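Local coordinates for hypothetical protein lpg0944 (Legionella pneumophila subsp. pneumophila str. Philadelphia 1, PDB 4RXV) that is of unknown function in detail but carries a predicted RavJ-type peptidase domain of clan CA, and is probably one of the pathogen's effector-related proteins, at residues F105-A110 with L138-L143; L158-F163 with S197-T202; T167-P172 with L185-E190. All coordinates share one frame; numbering follows the deposited sequence.

Contact 1: residues F105-A110 with L138-L143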
ATOM      1  N   PHE A 105       3.433   3.538   2.529  1.00  7.63           N
ATOM      2  CA  PHE A 105       2.373   3.594   1.536  1.00  7.47           C
ATOM      3  C   PHE A 105       1.429   2.380   1.638  1.00  6.92           C
ATOM      4  O   PHE A 105       0.215   2.521   1.492  1.00  7.46           O
ATOM      5  CB  PHE A 105       3.012   3.682   0.153  1.00  7.71           C
ATOM      6  CG  PHE A 105       2.185   4.402  -0.925  1.00  7.52           C
ATOM      7  CD1 PHE A 105       0.832   4.626  -0.824  1.00  7.79           C
ATOM      8  CD2 PHE A 105       2.833   4.842  -2.058  1.00  8.52           C
ATOM      9  CE1 PHE A 105       0.142   5.278  -1.848  1.00  8.59           C
ATOM     10  CE2 PHE A 105       2.155   5.459  -3.094  1.00  8.63           C
ATOM     11  CZ  PHE A 105       0.810   5.670  -2.990  1.00  8.58           C
ATOM     12  N   ALA A 106       1.982   1.195   1.879  1.00  6.94           N
ATOM     13  CA  ALA A 106       1.200  -0.026   1.960  1.00  7.74           C
ATOM     14  C   ALA A 106       0.065   0.081   2.981  1.00  6.81           C
ATOM     15  O   ALA A 106      -0.940  -0.606   2.837  1.00  7.51           O
ATOM     16  CB  ALA A 106       2.082  -1.203   2.270  1.00  8.43           C
ATOM     17  N   TYR A 107       0.210   0.919   4.001  1.00  7.19           N
ATOM     18  CA  TYR A 107      -0.793   1.061   5.032  1.00  7.19           C
ATOM     19  C   TYR A 107      -2.096   1.589   4.429  1.00  6.67           C
ATOM     20  O   TYR A 107      -3.166   1.262   4.923  1.00  7.65           O
ATOM     21  CB  TYR A 107      -0.307   1.999   6.117  1.00  7.69           C
ATOM     22  CG  TYR A 107       0.972   1.602   6.840  1.00  7.54           C
ATOM     23  CD1 TYR A 107       1.582   0.369   6.692  1.00  8.00           C
ATOM     24  CD2 TYR A 107       1.594   2.528   7.662  1.00  9.18           C
ATOM     25  CE1 TYR A 107       2.754   0.061   7.358  1.00  9.84           C
ATOM     26  CE2 TYR A 107       2.758   2.222   8.328  1.00  9.92           C
ATOM     27  CZ  TYR A 107       3.334   0.993   8.154  1.00 10.60           C
ATOM     28  OH  TYR A 107       4.497   0.662   8.816  1.00 14.65           O
ATOM     29  N   HIS A 108      -1.993   2.421   3.391  1.00  7.39           N
ATOM     30  CA  HIS A 108      -3.183   2.955   2.731  1.00  6.96           C
ATOM     31  C   HIS A 108      -4.017   1.808   2.185  1.00  6.94           C
ATOM     32  O   HIS A 108      -5.219   1.725   2.416  1.00  7.39           O
ATOM     33  CB  HIS A 108      -2.739   3.888   1.618  1.00  7.20           C
ATOM     34  CG  HIS A 108      -3.838   4.662   0.975  1.00  7.71           C
ATOM     35  ND1 HIS A 108      -4.830   4.079   0.216  1.00  7.66           N
ATOM     36  CD2 HIS A 108      -4.060   5.994   0.965  1.00  8.68           C
ATOM     37  CE1 HIS A 108      -5.630   5.036  -0.209  1.00  7.88           C
ATOM     38  NE2 HIS A 108      -5.182   6.203   0.224  1.00  8.20           N
ATOM     39  N   SER A 109      -3.385   0.931   1.424  0.86  6.59           N
ATOM     40  CA  SER A 109      -4.094  -0.219   0.845  0.86  6.74           C
ATOM     41  C   SER A 109      -4.596  -1.182   1.901  0.86  6.95           C
ATOM     42  O   SER A 109      -5.687  -1.743   1.725  0.86  6.92           O
ATOM     43  CB  SER A 109      -3.220  -0.969  -0.154  0.86  7.63           C
ATOM     44  OG  SER A 109      -2.863  -0.164  -1.247  0.86  8.09           O
ATOM     45  N   ALA A 110      -3.861  -1.385   2.988  1.00  6.69           N
ATOM     46  CA  ALA A 110      -4.382  -2.196   4.080  1.00  7.06           C
ATOM     47  C   ALA A 110      -5.711  -1.625   4.571  1.00  7.41           C
ATOM     48  O   ALA A 110      -6.660  -2.381   4.801  1.00  7.65           O
ATOM     49  CB  ALA A 110      -3.378  -2.303   5.205  1.00  7.97           C
ATOM     50  N   LEU A 138      13.283  -2.230   4.056  1.00 11.62           N
ATOM     51  CA  LEU A 138      13.076  -0.896   3.499  1.00 12.36           C
ATOM     52  C   LEU A 138      11.648  -0.613   3.051  1.00 11.73           C
ATOM     53  O   LEU A 138      11.275   0.541   2.897  1.00 13.26           O
ATOM     54  CB  LEU A 138      13.974  -0.675   2.280  1.00 13.17           C
ATOM     55  CG  LEU A 138      15.463  -0.797   2.514  1.00 15.90           C
ATOM     56  CD1 LEU A 138      16.220  -0.509   1.232  1.00 18.23           C
ATOM     57  CD2 LEU A 138      15.918   0.150   3.608  1.00 18.99           C
ATOM     58  N   HIS A 139      10.863  -1.652   2.792  1.00 10.30           N
ATOM     59  CA  HIS A 139       9.619  -1.505   2.036  1.00  9.85           C
ATOM     60  C   HIS A 139       8.510  -2.348   2.640  1.00  9.25           C
ATOM     61  O   HIS A 139       8.604  -3.565   2.656  1.00 10.68           O
ATOM     62  CB  HIS A 139       9.900  -1.991   0.633  1.00  9.80           C
ATOM     63  CG  HIS A 139       8.737  -1.912  -0.295  1.00  8.60           C
ATOM     64  ND1 HIS A 139       7.841  -0.866  -0.292  1.00  8.70           N
ATOM     65  CD2 HIS A 139       8.342  -2.744  -1.284  1.00  9.14           C
ATOM     66  CE1 HIS A 139       6.930  -1.066  -1.231  1.00  9.26           C
ATOM     67  NE2 HIS A 139       7.224  -2.188  -1.855  1.00  8.46           N
ATOM     68  N   ASN A 140       7.443  -1.714   3.096  1.00  8.78           N
ATOM     69  CA  ASN A 140       6.308  -2.480   3.597  1.00  8.40           C
ATOM     70  C   ASN A 140       5.359  -2.815   2.458  1.00  7.89           C
ATOM     71  O   ASN A 140       5.226  -2.057   1.487  1.00  7.67           O
ATOM     72  CB  ASN A 140       5.620  -1.766   4.739  1.00  9.81           C
ATOM     73  CG  ASN A 140       6.557  -1.581   5.926  1.00 11.39           C
ATOM     74  OD1 ASN A 140       7.341  -2.465   6.243  1.00 13.48           O
ATOM     75  ND2 ASN A 140       6.495  -0.441   6.556  1.00 11.83           N
ATOM     76  N   ILE A 141       4.737  -3.972   2.572  1.00  7.72           N
ATOM     77  CA  ILE A 141       3.829  -4.516   1.569  1.00  7.78           C
ATOM     78  C   ILE A 141       2.608  -5.060   2.279  1.00  7.63           C
ATOM     79  O   ILE A 141       2.713  -5.612   3.372  1.00  8.04           O
ATOM     80  CB  ILE A 141       4.531  -5.671   0.769  1.00  8.06           C
ATOM     81  CG1 ILE A 141       5.724  -5.098  -0.013  1.00  8.91           C
ATOM     82  CG2 ILE A 141       3.557  -6.378  -0.135  1.00  9.86           C
ATOM     83  CD1 ILE A 141       6.580  -6.179  -0.676  1.00  9.60           C
ATOM     84  N   THR A 142       1.443  -4.941   1.660  1.00  7.06           N
ATOM     85  CA  THR A 142       0.201  -5.505   2.179  1.00  6.69           C
ATOM     86  C   THR A 142      -0.076  -6.824   1.499  1.00  6.23           C
ATOM     87  O   THR A 142       0.133  -6.963   0.287  1.00  7.56           O
ATOM     88  CB  THR A 142      -0.913  -4.475   2.074  1.00  7.20           C
ATOM     89  OG1 THR A 142      -0.595  -3.442   3.006  1.00  8.03           O
ATOM     90  CG2 THR A 142      -2.291  -5.027   2.393  1.00  8.03           C
ATOM     91  N   LEU A 143      -0.558  -7.794   2.274  1.00  6.77           N
ATOM     92  CA  LEU A 143      -0.945  -9.103   1.762  1.00  7.01           C
ATOM     93  C   LEU A 143      -2.410  -9.386   2.041  1.00  7.44           C
ATOM     94  O   LEU A 143      -2.943  -9.027   3.089  1.00  7.95           O
ATOM     95  CB  LEU A 143      -0.147 -10.245   2.393  1.00  7.54           C
ATOM     96  CG  LEU A 143       1.372 -10.151   2.321  1.00  8.05           C
ATOM     97  CD1 LEU A 143       1.981 -11.339   3.092  1.00  8.82           C
ATOM     98  CD2 LEU A 143       1.854 -10.106   0.897  1.00  8.60           C
TER
HETATM   99  O   HOH W   1       4.797   0.596   1.233  1.00  7.80           O
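The T142 hydroxyl donates to A106 O at 2.9 Å, and it does so from above the carbonyl plane, 53° out of it. That oxygen is already the acceptor of the helical bond from A110 N (3.0 Å), so strand and helix grip the same atom. With chi1 at -68°, T142 OG1 sits beside its own backbone N, while CG2 runs out under the helix to 3.9 Å from A110 CA. Two residues earlier on the strand, N140 O lies 3.4 Å from the A106 methyl CB. A water accepts from A106 N and lies 2.7 Å from N140 O, to which it probably donates.

Farther out, Y107 OH and N140 ND2 approach to 3.2 Å, but the angle is poor for a hydrogen bond. The phenol group bonds to L69 O and the amide to S103 O, so each polar end is anchored outside the pair. H139 ND1 bonds to C102 O, consistent with the clan CA pairing of a cysteine, here just before the helix, with a strand histidine. The axes of 105-110 and 138-143 run 12° apart in direction, 7.0 Å at closest approach. Around them, A110 meets Y77 of helix 74-84, Y107 meets V127 of strand 123-133, and F105 packs on P172 and W173 of helix 172-176.

Contact 2: residues L158-F163 with S197-T202; sequences LTAEVF and SLFPAT
L158 N donates to A201 O at 2.8 Å, the shorter of two backbone bonds that make these residues an isolated antiparallel hydrogen-bonded pair. The return bond, A201 N to L158 O at 2.9 Å, arrives in the carbonyl plane, whereas the first donor stands 36° above the plane of its acceptor. L158 O has a further, weaker companion in P200 CA, a C-H...O contact at 3.4 Å. The peptide between F199 and P200 is cis, so the chain bends sharply just before the bridge.

F199 gives up the largest share of surface, its ring wedged into the turn of 158-163. One face lies against the backbone of that turn: A160 N lies over the centre of the F199 ring, 3.7 Å above its plane, and T159 C is offset toward the rim. L198 CG backs the opposite face over its centre, so the ring is sandwiched between its own neighbour and the other segment. At the far end the ring edge meets the face of F163 in a T-shaped pair, with planes 79° apart and F199 CZ 3.5 Å from F163 CD1. F163 reaches this position with CG anti to its backbone N (chi1 -164°). Alongside, L158 CG touches F199 CE1 at 4.0 Å, and A160 CB lies near the CE2 corner.

Outside the pair, L158 and L198 lean on I128 of strand 123-133, and S130 OG bonds to L198 O. The chemistry is therefore mainly aromatic and aliphatic, with two backbone bonds setting the alignment: a clasp in which the wedged F199 ring, rather than an extended strand pairing, joins the loop before strand 168-170 to the one leading into strand 202-206.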
ATOM      1  N   LEU A 158       9.260 -14.440   7.236  1.00 12.04           N
ATOM      2  CA  LEU A 158       8.420 -14.918   6.172  1.00 11.16           C
ATOM      3  C   LEU A 158       9.303 -15.205   4.957  1.00 11.92           C
ATOM      4  O   LEU A 158      10.050 -14.335   4.487  1.00 12.25           O
ATOM      5  CB  LEU A 158       7.363 -13.869   5.860  1.00 11.39           C
ATOM      6  CG  LEU A 158       6.403 -14.187   4.711  1.00 11.84           C
ATOM      7  CD1 LEU A 158       5.506 -15.359   5.021  1.00 14.83           C
ATOM      8  CD2 LEU A 158       5.553 -12.976   4.383  1.00 12.30           C
ATOM      9  N   THR A 159       9.217 -16.437   4.468  1.00 12.88           N
ATOM     10  CA  THR A 159       9.925 -16.901   3.283  1.00 15.02           C
ATOM     11  C   THR A 159       8.935 -17.655   2.396  1.00 13.44           C
ATOM     12  O   THR A 159       7.810 -17.921   2.807  1.00 13.35           O
ATOM     13  CB  THR A 159      11.041 -17.838   3.667  1.00 19.56           C
ATOM     14  OG1 THR A 159      10.464 -18.925   4.377  1.00 20.93           O
ATOM     15  CG2 THR A 159      12.048 -17.130   4.553  1.00 21.05           C
ATOM     16  N   ALA A 160       9.368 -18.031   1.200  1.00 13.87           N
ATOM     17  CA  ALA A 160       8.473 -18.635   0.231  1.00 14.91           C
ATOM     18  C   ALA A 160       7.815 -19.904   0.759  1.00 15.77           C
ATOM     19  O   ALA A 160       6.657 -20.184   0.438  1.00 18.83           O
ATOM     20  CB  ALA A 160       9.217 -18.921  -1.061  1.00 17.15           C
ATOM     21  N   GLU A 161       8.534 -20.685   1.562  1.00 16.67           N
ATOM     22  CA  GLU A 161       7.991 -21.981   1.976  1.00 19.03           C
ATOM     23  C   GLU A 161       6.939 -21.856   3.081  1.00 18.59           C
ATOM     24  O   GLU A 161       6.293 -22.841   3.425  1.00 20.31           O
ATOM     25  CB  GLU A 161       9.095 -22.977   2.369  1.00 25.32           C
ATOM     26  CG  GLU A 161       9.778 -22.696   3.684  1.00 30.08           C
ATOM     27  CD  GLU A 161      10.886 -21.670   3.566  1.00 37.88           C
ATOM     28  OE1 GLU A 161      11.654 -21.520   4.544  1.00 40.49           O
ATOM     29  OE2 GLU A 161      10.999 -21.019   2.505  1.00 37.00           O
ATOM     30  N   VAL A 162       6.768 -20.652   3.627  1.00 16.40           N
ATOM     31  CA  VAL A 162       5.683 -20.401   4.585  1.00 16.08           C
ATOM     32  C   VAL A 162       4.751 -19.279   4.076  1.00 15.69           C
ATOM     33  O   VAL A 162       4.083 -18.609   4.854  1.00 17.63           O
ATOM     34  CB  VAL A 162       6.231 -20.134   6.031  1.00 16.52           C
ATOM     35  CG1 VAL A 162       6.919 -21.388   6.577  1.00 17.05           C
ATOM     36  CG2 VAL A 162       7.188 -18.966   6.082  1.00 16.31           C
ATOM     37  N   PHE A 163       4.688 -19.119   2.751  1.00 15.12           N
ATOM     38  CA  PHE A 163       3.823 -18.127   2.082  1.00 14.10           C
ATOM     39  C   PHE A 163       2.613 -18.883   1.506  1.00 13.36           C
ATOM     40  O   PHE A 163       2.771 -19.685   0.587  1.00 14.84           O
ATOM     41  CB  PHE A 163       4.631 -17.479   0.969  1.00 14.60           C
ATOM     42  CG  PHE A 163       4.066 -16.195   0.413  1.00 13.25           C
ATOM     43  CD1 PHE A 163       4.076 -15.029   1.141  1.00 13.03           C
ATOM     44  CD2 PHE A 163       3.634 -16.136  -0.898  1.00 13.58           C
ATOM     45  CE1 PHE A 163       3.617 -13.849   0.588  1.00 13.02           C
ATOM     46  CE2 PHE A 163       3.188 -14.939  -1.456  1.00 13.73           C
ATOM     47  CZ  PHE A 163       3.198 -13.811  -0.723  1.00 13.11           C
ATOM     48  N   SER A 197      12.914  -9.326  -4.289  1.00 10.74           N
ATOM     49  CA  SER A 197      13.215  -8.741  -2.994  1.00 10.95           C
ATOM     50  C   SER A 197      12.095  -8.977  -1.991  1.00  9.59           C
ATOM     51  O   SER A 197      12.162  -8.477  -0.877  1.00 10.33           O
ATOM     52  CB  SER A 197      13.454  -7.247  -3.133  1.00 13.45           C
ATOM     53  OG  SER A 197      12.277  -6.584  -3.512  1.00 14.57           O
ATOM     54  N   LEU A 198      11.079  -9.743  -2.382  1.00  9.81           N
ATOM     55  CA  LEU A 198       9.925 -10.000  -1.514  1.00 10.01           C
ATOM     56  C   LEU A 198      10.338 -10.696  -0.224  1.00 10.25           C
ATOM     57  O   LEU A 198       9.961 -10.280   0.865  1.00 11.06           O
ATOM     58  CB  LEU A 198       8.899 -10.838  -2.286  1.00 10.75           C
ATOM     59  CG  LEU A 198       7.640 -11.302  -1.549  1.00 11.15           C
ATOM     60  CD1 LEU A 198       6.894 -10.134  -0.968  1.00 11.91           C
ATOM     61  CD2 LEU A 198       6.760 -12.088  -2.491  1.00 12.08           C
ATOM     62  N   PHE A 199      11.135 -11.744  -0.358  1.00 10.81           N
ATOM     63  CA  PHE A 199      11.606 -12.538   0.783  1.00 11.26           C
ATOM     64  C   PHE A 199      13.105 -12.320   0.984  1.00 12.26           C
ATOM     65  O   PHE A 199      13.839 -12.145   0.002  1.00 14.07           O
ATOM     66  CB  PHE A 199      11.344 -14.030   0.557  1.00 11.85           C
ATOM     67  CG  PHE A 199       9.922 -14.354   0.252  1.00 11.92           C
ATOM     68  CD1 PHE A 199       8.921 -14.105   1.162  1.00 12.54           C
ATOM     69  CD2 PHE A 199       9.582 -14.883  -0.978  1.00 13.08           C
ATOM     70  CE1 PHE A 199       7.611 -14.378   0.857  1.00 13.31           C
ATOM     71  CE2 PHE A 199       8.276 -15.171  -1.277  1.00 14.45           C
ATOM     72  CZ  PHE A 199       7.288 -14.933  -0.352  1.00 13.40           C
ATOM     73  N   PRO A 200      13.586 -12.363   2.242  1.00 13.05           N
ATOM     74  CA  PRO A 200      12.824 -12.593   3.475  1.00 13.06           C
ATOM     75  C   PRO A 200      12.067 -11.346   3.905  1.00 11.29           C
ATOM     76  O   PRO A 200      12.435 -10.209   3.577  1.00 11.70           O
ATOM     77  CB  PRO A 200      13.914 -12.919   4.493  1.00 15.19           C
ATOM     78  CG  PRO A 200      15.077 -12.148   4.015  1.00 15.16           C
ATOM     79  CD  PRO A 200      15.024 -12.255   2.521  1.00 14.90           C
ATOM     80  N   ALA A 201      11.003 -11.573   4.664  1.00 11.14           N
ATOM     81  CA  ALA A 201      10.153 -10.501   5.151  1.00 10.96           C
ATOM     82  C   ALA A 201       9.839 -10.720   6.616  1.00 10.65           C
ATOM     83  O   ALA A 201      10.088 -11.802   7.154  1.00 11.42           O
ATOM     84  CB  ALA A 201       8.857 -10.418   4.317  1.00 11.87           C
ATOM     85  N   THR A 202       9.302  -9.700   7.263  1.00 10.64           N
ATOM     86  CA  THR A 202       8.868  -9.778   8.635  1.00 10.19           C
ATOM     87  C   THR A 202       7.400  -9.366   8.704  1.00  9.55           C
ATOM     88  O   THR A 202       6.980  -8.423   8.059  1.00 10.74           O
ATOM     89  CB  THR A 202       9.762  -8.910   9.560  1.00 11.30           C
ATOM     90  OG1 THR A 202       9.378  -9.143  10.915  1.00 12.19           O
ATOM     91  CG2 THR A 202       9.685  -7.427   9.239  1.00 12.72           C
TER

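Contact 3: residues T167-P172 with L185-E190; sequences TLIVDP and LAIPKE
I169 and I187 form the tight half of this contact. I169 N donates to I187 O at 2.8 Å and almost straight (175°), and I169 O accepts I187 N at 3.1 Å in the carbonyl plane, on a lone pair. A186 N also leans on I169 O, but at 126° this bond is weak. Two residues facing one make a G1 beta bulge, with A186 in the left-handed backbone region, and beyond it the register slips so that V170 pairs with L185. I187 holds CG1 in the crowded position between its backbone N and carbonyl carbon (chi1 80°), which brings CD1 to 3.5 Å from I169 O. On the other side of the strand, V170 CG2 rests on the A186 backbone.

Toward P188 and K189 the fit loosens. I169 CD1 still touches K189 CA at 3.6 Å, but T167 O and K189 N are joined through a water instead of directly. K189 NZ turns outward to a salt bridge with the exposed E190 OE2 (2.9 Å). The apolar, directly bonded end thus fixes the register; at the other end one water links the segments, while the K189-E190 ion pair stays within its own segment.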
ATOM      1  N   THR A 167      -2.051 -16.364  -1.762  1.00  9.76           N
ATOM      2  CA  THR A 167      -1.730 -15.036  -1.250  1.00  8.96           C
ATOM      3  C   THR A 167      -1.633 -14.039  -2.400  1.00  8.53           C
ATOM      4  O   THR A 167      -1.064 -14.326  -3.443  1.00  9.69           O
ATOM      5  CB  THR A 167      -0.436 -15.050  -0.454  1.00 10.13           C
ATOM      6  OG1 THR A 167      -0.587 -15.945   0.645  1.00 11.78           O
ATOM      7  CG2 THR A 167      -0.108 -13.665   0.080  1.00 10.94           C
ATOM      8  N   LEU A 168      -2.218 -12.864  -2.196  1.00  7.92           N
ATOM      9  CA  LEU A 168      -2.109 -11.752  -3.132  1.00  8.16           C
ATOM     10  C   LEU A 168      -1.338 -10.587  -2.514  1.00  7.63           C
ATOM     11  O   LEU A 168      -1.494 -10.261  -1.344  1.00  8.90           O
ATOM     12  CB  LEU A 168      -3.482 -11.256  -3.550  1.00  9.47           C
ATOM     13  CG  LEU A 168      -4.355 -12.296  -4.244  1.00 11.73           C
ATOM     14  CD1 LEU A 168      -5.781 -11.792  -4.386  1.00 13.65           C
ATOM     15  CD2 LEU A 168      -3.801 -12.653  -5.624  1.00 12.99           C
ATOM     16  N   ILE A 169      -0.473  -9.993  -3.320  1.00  7.11           N
ATOM     17  CA  ILE A 169       0.370  -8.885  -2.916  1.00  7.27           C
ATOM     18  C   ILE A 169      -0.296  -7.567  -3.311  1.00  6.90           C
ATOM     19  O   ILE A 169      -0.865  -7.459  -4.416  1.00  7.51           O
ATOM     20  CB  ILE A 169       1.761  -9.040  -3.584  1.00  7.77           C
ATOM     21  CG1 ILE A 169       2.492 -10.231  -2.948  1.00 10.38           C
ATOM     22  CG2 ILE A 169       2.607  -7.784  -3.509  1.00  9.30           C
ATOM     23  CD1 ILE A 169       3.481 -10.875  -3.875  1.00 12.26           C
ATOM     24  N   VAL A 170      -0.154  -6.554  -2.469  1.00  6.68           N
ATOM     25  CA  VAL A 170      -0.718  -5.232  -2.694  1.00  6.91           C
ATOM     26  C   VAL A 170       0.369  -4.201  -2.326  1.00  6.87           C
ATOM     27  O   VAL A 170       0.729  -4.046  -1.162  1.00  7.51           O
ATOM     28  CB  VAL A 170      -2.018  -5.013  -1.905  1.00  7.19           C
ATOM     29  CG1 VAL A 170      -2.584  -3.653  -2.256  1.00  8.11           C
ATOM     30  CG2 VAL A 170      -3.021  -6.136  -2.199  1.00  9.25           C
ATOM     31  N   ASP A 171       0.843  -3.483  -3.338  1.00  6.69           N
ATOM     32  CA  ASP A 171       1.986  -2.600  -3.206  1.00  6.58           C
ATOM     33  C   ASP A 171       1.695  -1.277  -3.922  1.00  6.68           C
ATOM     34  O   ASP A 171       2.096  -1.082  -5.084  1.00  7.34           O
ATOM     35  CB  ASP A 171       3.228  -3.282  -3.769  1.00  7.57           C
ATOM     36  CG  ASP A 171       4.509  -2.518  -3.478  1.00  7.72           C
ATOM     37  OD1 ASP A 171       4.461  -1.331  -3.052  1.00  8.24           O
ATOM     38  OD2 ASP A 171       5.589  -3.125  -3.681  1.00  8.72           O
ATOM     39  N   PRO A 172       1.007  -0.347  -3.253  1.00  6.48           N
ATOM     40  CA  PRO A 172       0.703   0.929  -3.900  1.00  6.85           C
ATOM     41  C   PRO A 172       1.948   1.750  -4.254  1.00  6.71           C
ATOM     42  O   PRO A 172       1.943   2.471  -5.251  1.00  7.60           O
ATOM     43  CB  PRO A 172      -0.160   1.654  -2.870  1.00  7.60           C
ATOM     44  CG  PRO A 172       0.165   0.996  -1.556  1.00  7.54           C
ATOM     45  CD  PRO A 172       0.396  -0.448  -1.911  1.00  7.06           C
ATOM     46  N   LEU A 185      -1.149  -4.606  -7.673  1.00  7.46           N
ATOM     47  CA  LEU A 185      -2.418  -4.452  -6.949  1.00  7.85           C
ATOM     48  C   LEU A 185      -3.216  -5.762  -6.981  1.00  7.70           C
ATOM     49  O   LEU A 185      -3.997  -6.017  -7.909  1.00  8.05           O
ATOM     50  CB  LEU A 185      -3.239  -3.289  -7.498  1.00  7.72           C
ATOM     51  CG  LEU A 185      -2.562  -1.909  -7.421  1.00  7.76           C
ATOM     52  CD1 LEU A 185      -3.445  -0.829  -8.001  1.00  9.06           C
ATOM     53  CD2 LEU A 185      -2.145  -1.552  -5.977  1.00  8.25           C
ATOM     54  N   ALA A 186      -3.037  -6.563  -5.926  1.00  8.22           N
ATOM     55  CA  ALA A 186      -3.741  -7.816  -5.689  1.00  9.00           C
ATOM     56  C   ALA A 186      -3.361  -8.862  -6.728  1.00  9.08           C
ATOM     57  O   ALA A 186      -4.205  -9.354  -7.487  1.00 10.37           O
ATOM     58  CB  ALA A 186      -5.235  -7.600  -5.603  1.00  9.95           C
ATOM     59  N   ILE A 187      -2.069  -9.191  -6.752  1.00  8.60           N
ATOM     60  CA  ILE A 187      -1.521 -10.124  -7.721  1.00  8.88           C
ATOM     61  C   ILE A 187      -0.642 -11.171  -7.041  1.00  8.43           C
ATOM     62  O   ILE A 187      -0.102 -10.949  -5.960  1.00  8.80           O
ATOM     63  CB  ILE A 187      -0.715  -9.388  -8.869  1.00  9.85           C
ATOM     64  CG1 ILE A 187       0.739  -8.948  -8.502  1.00 12.34           C
ATOM     65  CG2 ILE A 187      -1.516  -8.231  -9.445  1.00 10.63           C
ATOM     66  CD1 ILE A 187       0.901  -7.999  -7.400  1.00 12.33           C
ATOM     67  N   PRO A 188      -0.505 -12.338  -7.662  1.00  8.95           N
ATOM     68  CA  PRO A 188       0.402 -13.349  -7.117  1.00  9.60           C
ATOM     69  C   PRO A 188       1.860 -12.964  -7.251  1.00  9.61           C
ATOM     70  O   PRO A 188       2.228 -12.133  -8.086  1.00 10.14           O
ATOM     71  CB  PRO A 188       0.088 -14.600  -7.943  1.00 11.08           C
ATOM     72  CG  PRO A 188      -0.474 -14.063  -9.211  1.00 12.65           C
ATOM     73  CD  PRO A 188      -1.163 -12.790  -8.899  1.00 10.04           C
ATOM     74  N   LYS A 189       2.719 -13.598  -6.454  1.00 10.44           N
ATOM     75  CA  LYS A 189       4.130 -13.242  -6.441  1.00 11.05           C
ATOM     76  C   LYS A 189       4.804 -13.335  -7.796  1.00 10.46           C
ATOM     77  O   LYS A 189       5.680 -12.541  -8.084  1.00 11.25           O
ATOM     78  CB  LYS A 189       4.892 -14.077  -5.410  1.00 12.43           C
ATOM     79  CG  LYS A 189       4.942 -15.561  -5.685  1.00 14.69           C
ATOM     80  CD  LYS A 189       5.747 -16.283  -4.612  1.00 18.15           C
ATOM     81  CE  LYS A 189       6.076 -17.715  -5.007  1.00 23.36           C
ATOM     82  NZ  LYS A 189       4.850 -18.506  -5.295  1.00 28.07           N
ATOM     83  N   GLU A 190       4.365 -14.247  -8.652  1.00 11.68           N
ATOM     84  CA  GLU A 190       4.981 -14.369  -9.970  1.00 12.89           C
ATOM     85  C   GLU A 190       4.815 -13.131 -10.837  1.00 12.88           C
ATOM     86  O   GLU A 190       5.611 -12.927 -11.765  1.00 15.47           O
ATOM     87  CB  GLU A 190       4.412 -15.578 -10.700  1.00 15.44           C
ATOM     88  CG  GLU A 190       4.824 -16.893 -10.097  1.00 17.32           C
ATOM     89  CD  GLU A 190       4.010 -17.301  -8.876  1.00 18.25           C
ATOM     90  OE1 GLU A 190       2.914 -16.737  -8.610  1.00 17.67           O
ATOM     91  OE2 GLU A 190       4.480 -18.229  -8.186  1.00 21.15           O
TER
HETATM   92  O   HOH W   2       1.459 -15.177  -4.413  1.00 11.92           O

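How the contacts relate
The three contacts come along the chain as contact 1, then contact 3 nested within the loop that contact 2 closes. Contacts 1 and 3 share the four-stranded antiparallel sheet, where strands 136-146 and 168-170 are neighbours; their centres lie about 11 Å apart. T142 O and V170 N probably bond across that boundary, as do H139 NE2 and D171 OD2. With C102 close by, this is consistent with a Cys-His-Asp site of the clan CA type. Contact 2 lies about 15 Å from contact 1 and 13 Å from contact 3, between centres. Its closest approaches to them are apolar packing: L143 touches F163, and L198 touches I169, which ties the outer loops to the core.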